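Local coordinates for protein sulfotransferase (Alicyclobacillus acidocaldarius subsp. acidocaldarius, PDB 3RNL) that probably transfers sulfuryl groups to an acceptor substrate, as a sulfotransferase of the P-loop nucleotide-binding superfamily, and binds magnesium ions in the crystal, at residues Y27-Q30 with Y35-P38; N10-G15 with Q101-A106. All coordinates share one frame; numbering follows the deposited sequence.

Contact 1: Y27-Q30 with Y35-P38; sequences YLSQ and YIPP. With MG (magnesium ion), chain B.
Ser29 carries OG beside its own backbone N and anti to its carbonyl carbon (chi1 -63°), while Ile36 places CG1 in the corresponding position (chi1 -58°) and extends CD1 beyond it (chi2 172°). The isoleucine thus lays CB, CG1 and CD1 alongside a single hydroxyl: Ser29 OG is 3.5 Å from Ile36 CB and 3.7 Å from Ile36 CD1. The same methyl, Ile36 CD1, lies 4.2 Å from Leu28 CB, an apolar contact one residue earlier on the helix. Leu28 also packs on Val199 and Cys202 of helix 195-206. Polar joining of the segments is indirect: one water donates to Ser29 OG at 2.8 Å and to Ile36 O, also at 2.8 Å, while the hydroxyl has a further partner in Asp25 O. Ser29 has two deposited conformers, and these OG contacts describe one of them. Here the helix that follows the first strand of the P-loop-like sulfotransferase fold, helix 21-29, meets the chain leaving strand 34-35, the edge strand of the parallel sheet. The backbone of Ser29 serves a separate purpose. Its O binds the magnesium ion at 2.4 Å, and His31 O, Ile34 O and three waters bring the ligands to six. All three protein ligands are carbonyl oxygens, so the turn between helix and strand wraps round the ion with its backbone. One of the waters, 2.5 Å from the magnesium ion, also donates a weak bond to Gln30 O, adding a second-shell tie from the next residue.

Contact 2: N10-G15 with Q101-A106; sequences NFFIVG and QRMYDA
The Phe12 ring has the selenomethionine Met103 over one face, and the ring of Phe45 meets it with its plane nearly perpendicular. Met103 CE is 4.1 Å from the centroid of the Phe12 ring and 29° off its normal, a CH-pi contact, with CE 3.7 Å from Phe12 CG. The selenium belongs to the same overlap: Met103 SE lies 4.5 Å from the Phe12 centroid, 26° off the normal, giving a Met-aromatic arrangement in one of two deposited conformers. An extended chain beyond CG (chi2 171°) carries SE and CE from the helix to the sheet, passing the phenyl group in the opposite direction. Beyond the ring, Met103 CE also reaches Val14 CG1 at 3.9 Å, so one methyl touches both residues that point from segment 10-15 toward the helix. The strand, 11-13, is the middle one of the parallel sheet; helix 99-106 belongs to the beta-alpha-beta crossover between strands 85-89 and 111-116, the two neighbours of strand 11-13 in the sheet. Tyr174 and Phe178 of helix 167-178 also pack on Met103, making its surroundings strongly aromatic. Elsewhere on helix 99-106, Gln101 NE2 donates to Asp105 OD1 at 3.0 Å, from above the carboxylate plane, and Arg102 forms a salt bridge with Asp49.

In the fold
Both contacts are buried and their centres lie about 17 Å apart, with contact 1 nested along the chain inside the loop closed by contact 2. They meet through opposite faces of segment 10-15: Phe12 and Val14 point to the helix of contact 2, whereas Ile13 points away from it, and Ile36 of contact 1 packs on Ile13 and Phe11, with Ile36 CG1 3.9 Å from Phe11 CZ and Ile36 CD1 4.2 Å from Ile13 CD1. Contact 2, nearer the centre of the chain, is wholly apolar and aromatic. Contact 1, between the end of helix 21-29 and the loop leaving the edge strand, mixes a smaller apolar patch with water bridging and metal coordination through backbone carbonyls.

Contact 1: Y27-Q30 with Y35-P38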
loop_
_atom_site.group_PDB
_atom_site.type_symbol
_atom_site.label_atom_id
_atom_site.label_comp_id
_atom_site.label_asym_id
_atom_site.label_seq_id
_atom_site.Cartn_x
_atom_site.Cartn_y
_atom_site.Cartn_z
ATOM N N TYR A 27 14.352 1.090 -3.175
ATOM C CA TYR A 27 15.259 2.205 -2.912
ATOM C C TYR A 27 15.660 2.327 -1.437
ATOM O O TYR A 27 16.825 2.569 -1.129
ATOM C CB TYR A 27 14.651 3.518 -3.387
ATOM C CG TYR A 27 14.340 3.547 -4.859
ATOM C CD1 TYR A 27 15.033 2.737 -5.755
ATOM C CD2 TYR A 27 13.353 4.383 -5.356
ATOM C CE1 TYR A 27 14.740 2.762 -7.114
ATOM C CE2 TYR A 27 13.054 4.415 -6.712
ATOM C CZ TYR A 27 13.756 3.603 -7.582
ATOM O OH TYR A 27 13.463 3.642 -8.926
ATOM N N LEU A 28 14.695 2.204 -0.529
ATOM C CA LEU A 28 15.013 2.316 0.894
ATOM C C LEU A 28 15.931 1.190 1.353
ATOM O O LEU A 28 16.825 1.405 2.179
ATOM C CB LEU A 28 13.737 2.327 1.738
ATOM C CG LEU A 28 12.931 3.616 1.606
ATOM C CD1 LEU A 28 11.585 3.463 2.307
ATOM C CD2 LEU A 28 13.688 4.813 2.166
ATOM N N SER A 29 15.702 -0.007 0.818
ATOM C CA SER A 29 16.490 -1.181 1.188
ATOM C C SER A 29 17.969 -0.968 0.912
ATOM O O SER A 29 18.818 -1.546 1.582
ATOM C CB SER A 29 16.019 -2.423 0.428
ATOM O OG SER A 29 14.688 -2.753 0.765
ATOM N N GLN A 30 18.274 -0.145 -0.084
ATOM C CA GLN A 30 19.670 0.115 -0.449
ATOM C C GLN A 30 20.428 0.908 0.618
ATOM O O GLN A 30 21.659 0.894 0.643
ATOM C CB GLN A 30 19.759 0.875 -1.766
ATOM C CG GLN A 30 19.178 0.143 -2.961
ATOM C CD GLN A 30 19.164 1.026 -4.183
ATOM O OE1 GLN A 30 19.833 2.057 -4.211
ATOM N NE2 GLN A 30 18.400 0.636 -5.199
ATOM N N TYR A 35 16.867 -1.959 6.890
ATOM C CA TYR A 35 16.698 -3.345 6.452
ATOM C C TYR A 35 15.233 -3.638 6.177
ATOM O O TYR A 35 14.384 -3.337 7.006
ATOM C CB TYR A 35 17.186 -4.346 7.506
ATOM C CG TYR A 35 17.052 -5.769 7.010
ATOM C CD1 TYR A 35 18.058 -6.340 6.234
ATOM C CD2 TYR A 35 15.916 -6.524 7.275
ATOM C CE1 TYR A 35 17.948 -7.628 5.750
ATOM C CE2 TYR A 35 15.801 -7.827 6.794
ATOM C CZ TYR A 35 16.822 -8.365 6.030
ATOM O OH TYR A 35 16.727 -9.641 5.525
ATOM N N ILE A 36 14.940 -4.095 4.968
ATOM C CA ILE A 36 13.638 -4.640 4.594
ATOM C C ILE A 36 13.787 -6.071 4.085
ATOM O O ILE A 36 14.604 -6.297 3.187
ATOM C CB ILE A 36 12.910 -3.765 3.567
ATOM C CG1 ILE A 36 12.734 -2.347 4.118
ATOM C CG2 ILE A 36 11.548 -4.379 3.244
ATOM C CD1 ILE A 36 12.203 -1.390 3.079
ATOM N N PRO A 37 13.108 -7.051 4.700
ATOM C CA PRO A 37 13.303 -8.425 4.219
ATOM C C PRO A 37 12.841 -8.626 2.778
ATOM O O PRO A 37 12.020 -7.865 2.288
ATOM C CB PRO A 37 12.439 -9.269 5.170
ATOM C CG PRO A 37 11.452 -8.331 5.745
ATOM C CD PRO A 37 12.123 -6.976 5.794
ATOM N N PRO A 38 13.393 -9.644 2.094
ATOM C CA PRO A 38 12.993 -9.913 0.706
ATOM C C PRO A 38 11.523 -10.344 0.575
ATOM O O PRO A 38 10.981 -10.362 -0.526
ATOM C CB PRO A 38 13.982 -11.000 0.236
ATOM C CG PRO A 38 14.552 -11.596 1.499
ATOM C CD PRO A 38 14.504 -10.500 2.546
HETATM MG MG MG B . 20.032 -1.631 3.653
HETATM O O HOH W 1 14.147 -5.537 0.523
HETATM O O HOH W 2 22.143 -1.700 2.241
HETATM O O HOH W 3 19.817 -4.195 3.352
HETATM O O HOH W 4 21.703 -2.523 5.344
#

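Contact 2: N10-G15 with Q101-A106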
loop_
_atom_site.group_PDB
_atom_site.type_symbol
_atom_site.label_atom_id
_atom_site.label_comp_id
_atom_site.label_asym_id
_atom_site.label_seq_id
_atom_site.Cartn_x
_atom_site.Cartn_y
_atom_site.Cartn_z
ATOM N N ASN A 10 10.503 -1.760 13.049
ATOM C CA ASN A 10 10.026 -0.468 13.530
ATOM C C ASN A 10 9.310 0.465 12.548
ATOM O O ASN A 10 9.029 1.616 12.896
ATOM C CB ASN A 10 11.085 0.234 14.357
ATOM C CG ASN A 10 12.346 0.460 13.577
ATOM O OD1 ASN A 10 12.324 0.485 12.356
ATOM N ND2 ASN A 10 13.461 0.616 14.282
ATOM N N PHE A 11 9.138 0.030 11.305
ATOM C CA PHE A 11 8.308 0.783 10.367
ATOM C C PHE A 11 7.623 -0.166 9.401
ATOM O O PHE A 11 8.054 -1.320 9.237
ATOM C CB PHE A 11 9.100 1.904 9.649
ATOM C CG PHE A 11 10.011 1.432 8.531
ATOM C CD1 PHE A 11 9.582 1.453 7.208
ATOM C CD2 PHE A 11 11.325 1.050 8.805
ATOM C CE1 PHE A 11 10.434 1.042 6.161
ATOM C CE2 PHE A 11 12.185 0.645 7.778
ATOM C CZ PHE A 11 11.737 0.644 6.448
ATOM N N PHE A 12 6.527 0.294 8.805
ATOM C CA PHE A 12 5.794 -0.541 7.862
ATOM C C PHE A 12 5.418 0.291 6.672
ATOM O O PHE A 12 5.048 1.452 6.818
ATOM C CB PHE A 12 4.512 -1.080 8.517
ATOM C CG PHE A 12 4.781 -1.926 9.732
ATOM C CD1 PHE A 12 5.055 -3.276 9.600
ATOM C CD2 PHE A 12 4.756 -1.375 10.998
ATOM C CE1 PHE A 12 5.317 -4.052 10.710
ATOM C CE2 PHE A 12 5.005 -2.158 12.122
ATOM C CZ PHE A 12 5.289 -3.496 11.974
ATOM N N ILE A 13 5.516 -0.311 5.492
ATOM C CA ILE A 13 5.017 0.314 4.269
ATOM C C ILE A 13 3.684 -0.371 4.017
ATOM O O ILE A 13 3.631 -1.578 3.779
ATOM C CB ILE A 13 5.985 0.074 3.103
ATOM C CG1 ILE A 13 7.316 0.789 3.393
ATOM C CG2 ILE A 13 5.379 0.583 1.790
ATOM C CD1 ILE A 13 8.456 0.411 2.413
ATOM N N VAL A 14 2.600 0.379 4.186
ATOM C CA VAL A 14 1.289 -0.271 4.273
ATOM C C VAL A 14 0.417 -0.270 3.023
ATOM O O VAL A 14 -0.687 -0.820 3.036
ATOM C CB VAL A 14 0.484 0.278 5.466
ATOM C CG1 VAL A 14 1.283 0.076 6.759
ATOM C CG2 VAL A 14 0.165 1.765 5.256
ATOM N N GLY A 15 0.859 0.395 1.965
ATOM C CA GLY A 15 0.012 0.487 0.777
ATOM C C GLY A 15 0.198 1.876 0.204
ATOM O O GLY A 15 1.075 2.617 0.673
ATOM N N GLN A 101 -4.504 -1.080 14.382
ATOM C CA GLN A 101 -4.589 -1.334 15.825
ATOM C C GLN A 101 -3.780 -2.573 16.247
ATOM O O GLN A 101 -3.149 -2.588 17.315
ATOM C CB GLN A 101 -6.054 -1.424 16.297
ATOM C CG GLN A 101 -6.177 -1.549 17.840
ATOM C CD GLN A 101 -5.726 -0.282 18.560
ATOM O OE1 GLN A 101 -6.264 0.795 18.332
ATOM N NE2 GLN A 101 -4.724 -0.410 19.432
ATOM N N ARG A 102 -3.770 -3.620 15.418
ATOM C CA ARG A 102 -2.945 -4.799 15.738
ATOM C C ARG A 102 -1.461 -4.469 15.718
ATOM O O ARG A 102 -0.686 -4.955 16.561
ATOM C CB ARG A 102 -3.191 -5.952 14.752
ATOM C CG ARG A 102 -4.593 -6.481 14.794
ATOM C CD ARG A 102 -4.837 -7.668 13.818
ATOM N NE ARG A 102 -6.278 -7.773 13.705
ATOM C CZ ARG A 102 -6.981 -7.394 12.642
ATOM N NH1 ARG A 102 -6.370 -6.987 11.521
ATOM N NH2 ARG A 102 -8.301 -7.482 12.688
HETATM N N MSE A 103 -1.040 -3.676 14.736
HETATM C CA MSE A 103 0.357 -3.234 14.680
HETATM C C MSE A 103 0.708 -2.426 15.907
HETATM O O MSE A 103 1.768 -2.602 16.503
HETATM C CB MSE A 103 0.608 -2.353 13.458
HETATM C CG MSE A 103 0.613 -3.079 12.140
HETATM SE SE MSE A 103 0.656 -1.730 10.712
HETATM C CE MSE A 103 1.234 -2.883 9.265
ATOM N N TYR A 104 -0.178 -1.504 16.266
ATOM C CA TYR A 104 0.078 -0.641 17.413
ATOM C C TYR A 104 0.178 -1.437 18.709
ATOM O O TYR A 104 0.988 -1.137 19.620
ATOM C CB TYR A 104 -1.045 0.405 17.517
ATOM C CG TYR A 104 -0.819 1.392 18.639
ATOM C CD1 TYR A 104 -0.114 2.572 18.420
ATOM C CD2 TYR A 104 -1.302 1.131 19.926
ATOM C CE1 TYR A 104 0.104 3.468 19.448
ATOM C CE2 TYR A 104 -1.090 2.018 20.948
ATOM C CZ TYR A 104 -0.381 3.183 20.705
ATOM O OH TYR A 104 -0.181 4.087 21.719
ATOM N N ASP A 105 -0.667 -2.448 18.819
ATOM C CA ASP A 105 -0.646 -3.259 20.019
ATOM C C ASP A 105 0.686 -3.996 20.153
ATOM O O ASP A 105 1.137 -4.270 21.267
ATOM C CB ASP A 105 -1.825 -4.237 20.035
ATOM C CG ASP A 105 -3.143 -3.555 20.405
ATOM O OD1 ASP A 105 -3.115 -2.424 20.938
ATOM O OD2 ASP A 105 -4.219 -4.151 20.172
ATOM N N ALA A 106 1.288 -4.358 19.020
ATOM C CA ALA A 106 2.624 -4.970 19.025
ATOM C C ALA A 106 3.787 -3.960 19.102
ATOM O O ALA A 106 4.755 -4.166 19.839
ATOM C CB ALA A 106 2.785 -5.887 17.800
#